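Local coordinates for protein precorrin-6y methylase (Rhodobacter capsulatus, PDB 3NJR) that forms the C-terminal domain of an enzyme that methylates precorrin-6Y at C5 and C15 with S-adenosyl-L-methionine in cobalamin biosynthesis, at residues Ala135-Leu140 against Glu160-Gln165; Ala45-Ala50 against Arg149-Ala154. All blocks are in the same frame, centred on the assembly; numbering follows the deposited sequence.

Overall arrangement
Both contacts meet at strand 149-154, a central strand of the mixed sheet that, in the order 3-2-1-4-5-7-6, marks the class I methyltransferase fold. In contact 2, helix 41-51 packs against one face of this strand. On the opposite face, helices 134-143 and 157-170, which precede and follow the strand in the chain, meet in contact 1. The centres of the two contacts are about 15 Å apart. They touch through the strand's small residues: Leu163 packs on Ala154 and, with CD1 3.9 Å from Ala152 CB, on Ala152, which Tyr137 also touches. Bound S-adenosyl-L-homocysteine lies about 7 Å from the side chain of Asn153 and about 11 Å from that of Tyr137.

Contact 1: residues Ala135-Leu140 against Glu160-Gln165; sequences ALYDRL and ETLLTQ
The Tyr137 ring meets Leu162 at its edge: methyl CD2 of Leu162 lies near the ring plane, 3.9 Å from Tyr137 CE1 and 4.1 Å from Tyr137 CD1. Neither ring face is used by helix segment 160-165. The phenol oxygen meets a second leucine, with Tyr137 OH 4.0 Å from Leu163 CD1. Both leucines cross the tyrosine side chain at a slant. In each, a single branch methyl does the touching, CD2 in Leu162 and CD1 in Leu163.

The backbones stand well apart, with the nearest CA atoms, those of Tyr137 and Leu162, separated by 9.7 Å. The two side chains bridge that gap between them: the tyrosine CG is anti to the carbonyl carbon (chi1 -70°) and the ring extends toward the other helix, while Leu162, with CG anti to the backbone N (chi1 -177°), brings its CD2 to meet it. Tyr137 also packs on Ile128 of strand 125-128, while Leu163 reaches Trp200 of strand 188-203.

Farther round helix 157-170, the carbonyl oxygen Glu160 O accepts two bonds from one residue, from Thr164 N and, at 2.7 Å, from Thr164 OG1. The hydroxyl comes from above the carbonyl plane, 36° out of it. This ties the hydroxyl to its own helix, and Thr164 packs there on Leu157 of the second subunit.

No hydrogen bond or salt bridge joins the two segments. The two helices of this α-β-α unit therefore bury 107 Å² in all, both sides summed, in a largely apolar contact, held by hydrophobic and dispersion forces that impose little directional restraint.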
# COMPACT_ATOMS: atom_id res chain seq x y z
N ALA A 135 22.98 -3.97 -18.83
CA ALA A 135 23.95 -3.43 -19.80
C ALA A 135 24.18 -1.93 -19.57
O ALA A 135 25.30 -1.49 -19.26
CB ALA A 135 23.48 -3.69 -21.24
N LEU A 136 23.09 -1.16 -19.70
CA LEU A 136 23.09 0.26 -19.40
C LEU A 136 23.80 0.62 -18.10
O LEU A 136 24.64 1.52 -18.08
CB LEU A 136 21.65 0.78 -19.37
CG LEU A 136 21.52 2.27 -19.06
CD1 LEU A 136 22.15 3.11 -20.15
CD2 LEU A 136 20.05 2.62 -18.86
N TYR A 137 23.47 -0.09 -17.02
CA TYR A 137 24.12 0.14 -15.73
C TYR A 137 25.61 -0.25 -15.67
O TYR A 137 26.40 0.42 -15.01
CB TYR A 137 23.30 -0.47 -14.58
CG TYR A 137 21.99 0.25 -14.32
CD1 TYR A 137 20.77 -0.35 -14.61
CD2 TYR A 137 21.97 1.55 -13.81
CE1 TYR A 137 19.54 0.30 -14.39
CE2 TYR A 137 20.75 2.22 -13.58
CZ TYR A 137 19.55 1.58 -13.87
OH TYR A 137 18.35 2.21 -13.66
N ASP A 138 26.02 -1.29 -16.38
CA ASP A 138 27.45 -1.66 -16.39
C ASP A 138 28.22 -0.57 -17.11
O ASP A 138 29.25 -0.09 -16.60
CB ASP A 138 27.69 -3.03 -17.03
CG ASP A 138 26.99 -4.17 -16.30
OD1 ASP A 138 27.04 -4.20 -15.05
OD2 ASP A 138 26.38 -5.04 -16.99
N ARG A 139 27.70 -0.17 -18.26
CA ARG A 139 28.23 0.97 -19.02
C ARG A 139 28.22 2.28 -18.20
O ARG A 139 29.26 2.94 -18.08
CB ARG A 139 27.48 1.11 -20.37
CG ARG A 139 28.25 0.75 -21.66
CD ARG A 139 29.26 -0.42 -21.55
NE ARG A 139 28.60 -1.71 -21.70
CZ ARG A 139 28.95 -2.81 -21.03
NH1 ARG A 139 29.95 -2.79 -20.16
NH2 ARG A 139 28.27 -3.93 -21.23
N LEU A 140 27.08 2.63 -17.60
CA LEU A 140 27.04 3.80 -16.72
C LEU A 140 28.09 3.65 -15.64
O LEU A 140 28.79 4.61 -15.34
CB LEU A 140 25.67 4.03 -16.08
CG LEU A 140 24.48 4.53 -16.90
CD1 LEU A 140 23.21 4.57 -16.03
CD2 LEU A 140 24.76 5.87 -17.53
N GLU A 160 12.19 -3.42 -11.07
CA GLU A 160 12.28 -3.34 -9.61
C GLU A 160 13.36 -4.27 -9.03
O GLU A 160 14.12 -3.84 -8.14
CB GLU A 160 10.92 -3.63 -8.95
CG GLU A 160 9.86 -2.57 -9.22
CD GLU A 160 8.48 -3.01 -8.79
OE1 GLU A 160 8.33 -4.19 -8.40
OE2 GLU A 160 7.54 -2.19 -8.84
N THR A 161 13.43 -5.51 -9.53
CA THR A 161 14.44 -6.47 -9.03
C THR A 161 15.82 -5.88 -9.21
O THR A 161 16.66 -5.90 -8.29
CB THR A 161 14.43 -7.82 -9.79
OG1 THR A 161 13.09 -8.34 -9.86
CG2 THR A 161 15.35 -8.82 -9.09
N LEU A 162 16.02 -5.34 -10.41
CA LEU A 162 17.24 -4.67 -10.82
C LEU A 162 17.63 -3.52 -9.89
O LEU A 162 18.78 -3.44 -9.46
CB LEU A 162 17.09 -4.22 -12.28
CG LEU A 162 18.25 -3.55 -12.99
CD1 LEU A 162 19.49 -4.44 -12.96
CD2 LEU A 162 17.83 -3.18 -14.42
N LEU A 163 16.68 -2.67 -9.54
CA LEU A 163 16.94 -1.59 -8.58
C LEU A 163 17.39 -2.12 -7.23
O LEU A 163 18.36 -1.64 -6.64
CB LEU A 163 15.72 -0.69 -8.44
CG LEU A 163 15.60 0.55 -9.35
CD1 LEU A 163 16.25 0.44 -10.74
CD2 LEU A 163 14.15 0.95 -9.50
N THR A 164 16.69 -3.15 -6.74
CA THR A 164 17.03 -3.81 -5.48
C THR A 164 18.44 -4.35 -5.47
O THR A 164 19.15 -4.24 -4.45
CB THR A 164 16.06 -4.96 -5.20
OG1 THR A 164 14.74 -4.55 -5.61
CG2 THR A 164 16.07 -5.33 -3.73
N GLN A 165 18.84 -4.94 -6.60
CA GLN A 165 20.21 -5.43 -6.80
C GLN A 165 21.21 -4.30 -6.80
O GLN A 165 22.24 -4.37 -6.13
CB GLN A 165 20.33 -6.22 -8.09
CG GLN A 165 20.05 -7.70 -7.91
CD GLN A 165 19.60 -8.39 -9.19
OE1 GLN A 165 19.97 -7.97 -10.31
NE2 GLN A 165 18.81 -9.45 -9.04

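Contact 2: residues Ala45-Ala50 against Arg149-Ala154; sequences ALTLAA and RIVANA
Ala50, Val151 and the methyl of Thr47 form the apolar part of this helix-on-strand contact. The methyl Ala50 CB faces both branches of the valine, 3.8 Å from Val151 CG2 and 3.9 Å from Val151 CG1. Val151 CG1, anti to the backbone N (chi1 177°), also reaches toward the neighbouring helical turn, where it lies 4.1 Å from Thr47 CG2. The valine thus spreads its two methyls beneath Thr47 and Ala50, residues one helical turn apart.

The polar part is a single weak hydrogen bond. Asn153 ND2 donates to Thr47 OG1 over 3.3 Å, nearly straight at 160°. Besides receiving the amide, the threonine hydroxyl is bonded to Met43 O of its own helix, its stronger partner. The other branch of the amide, Asn153 OD1, takes a weak bond from Gln199 NE2 of strand 188-203.

The segment 45-50 of helix 41-51 runs nearly antiparallel to the strand, at 161°, with the axes 9.0 Å apart, a spacing consistent with the small Ala50 and Thr47 on the helix side. Strand 149-154 lies between parallel strand 125-128 and antiparallel strand 188-203, whose Phe127 and Gln199 also touch Thr47. Leu48 turns from the strand onto helix 68-75, while Ala45 and Leu46 pack on Ala49 and Pro42 of the fourth subunit.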
# COMPACT_ATOMS: atom_id res chain seq x y z
N ALA A 45 7.74 15.29 -8.70
CA ALA A 45 8.26 15.93 -7.50
C ALA A 45 9.26 15.04 -6.77
O ALA A 45 10.35 15.49 -6.40
CB ALA A 45 7.13 16.36 -6.57
N LEU A 46 8.93 13.76 -6.59
CA LEU A 46 9.79 12.87 -5.79
C LEU A 46 11.16 12.70 -6.44
O LEU A 46 12.20 12.74 -5.76
CB LEU A 46 9.17 11.50 -5.55
CG LEU A 46 8.05 11.51 -4.52
CD1 LEU A 46 7.26 10.20 -4.63
CD2 LEU A 46 8.57 11.73 -3.10
N THR A 47 11.11 12.51 -7.75
CA THR A 47 12.29 12.30 -8.57
C THR A 47 13.21 13.53 -8.51
O THR A 47 14.37 13.44 -8.08
CB THR A 47 11.86 11.99 -10.00
OG1 THR A 47 11.05 10.81 -9.99
CG2 THR A 47 13.05 11.80 -10.91
N LEU A 48 12.69 14.69 -8.89
CA LEU A 48 13.49 15.90 -8.72
C LEU A 48 14.04 16.11 -7.33
O LEU A 48 15.19 16.52 -7.18
CB LEU A 48 12.81 17.13 -9.31
CG LEU A 48 13.20 17.05 -10.79
CD1 LEU A 48 12.12 16.40 -11.64
CD2 LEU A 48 13.53 18.39 -11.30
N ALA A 49 13.27 15.78 -6.30
CA ALA A 49 13.81 15.83 -4.93
C ALA A 49 15.06 14.94 -4.79
O ALA A 49 16.08 15.36 -4.19
CB ALA A 49 12.75 15.44 -3.92
N ALA A 50 15.01 13.73 -5.35
CA ALA A 50 16.15 12.82 -5.34
C ALA A 50 17.32 13.34 -6.21
O ALA A 50 18.49 13.15 -5.87
CB ALA A 50 15.71 11.42 -5.81
N ARG A 149 25.37 11.48 -9.35
CA ARG A 149 24.17 10.97 -8.71
C ARG A 149 23.32 10.23 -9.73
O ARG A 149 23.20 10.68 -10.86
CB ARG A 149 23.39 12.11 -8.02
CG ARG A 149 24.33 13.09 -7.27
CD ARG A 149 23.61 14.18 -6.46
NE ARG A 149 22.79 15.07 -7.28
CZ ARG A 149 23.21 16.20 -7.86
NH1 ARG A 149 22.37 16.92 -8.58
NH2 ARG A 149 24.47 16.61 -7.73
N ILE A 150 22.75 9.09 -9.32
CA ILE A 150 21.83 8.29 -10.16
C ILE A 150 20.45 8.19 -9.54
O ILE A 150 20.32 7.98 -8.33
CB ILE A 150 22.30 6.83 -10.38
CG1 ILE A 150 23.84 6.70 -10.34
CG2 ILE A 150 21.69 6.26 -11.67
CD1 ILE A 150 24.57 7.02 -11.63
N VAL A 151 19.41 8.31 -10.38
CA VAL A 151 18.03 8.16 -9.93
C VAL A 151 17.23 7.40 -10.97
O VAL A 151 17.19 7.77 -12.13
CB VAL A 151 17.38 9.55 -9.56
CG1 VAL A 151 15.91 9.39 -9.16
CG2 VAL A 151 18.16 10.24 -8.44
N ALA A 152 16.58 6.32 -10.53
CA ALA A 152 15.80 5.48 -11.44
C ALA A 152 14.44 5.13 -10.85
O ALA A 152 14.35 4.87 -9.66
CB ALA A 152 16.56 4.22 -11.74
N ASN A 153 13.40 5.14 -11.68
CA ASN A 153 12.07 4.63 -11.33
C ASN A 153 11.80 3.28 -12.02
O ASN A 153 12.12 3.09 -13.17
CB ASN A 153 10.97 5.64 -11.71
CG ASN A 153 11.20 7.03 -11.10
OD1 ASN A 153 11.72 7.17 -9.99
ND2 ASN A 153 10.80 8.06 -11.84
N ALA A 154 11.23 2.33 -11.29
CA ALA A 154 10.87 1.03 -11.85
C ALA A 154 9.38 0.75 -11.66
O ALA A 154 8.84 0.98 -10.59
CB ALA A 154 11.68 -0.05 -11.18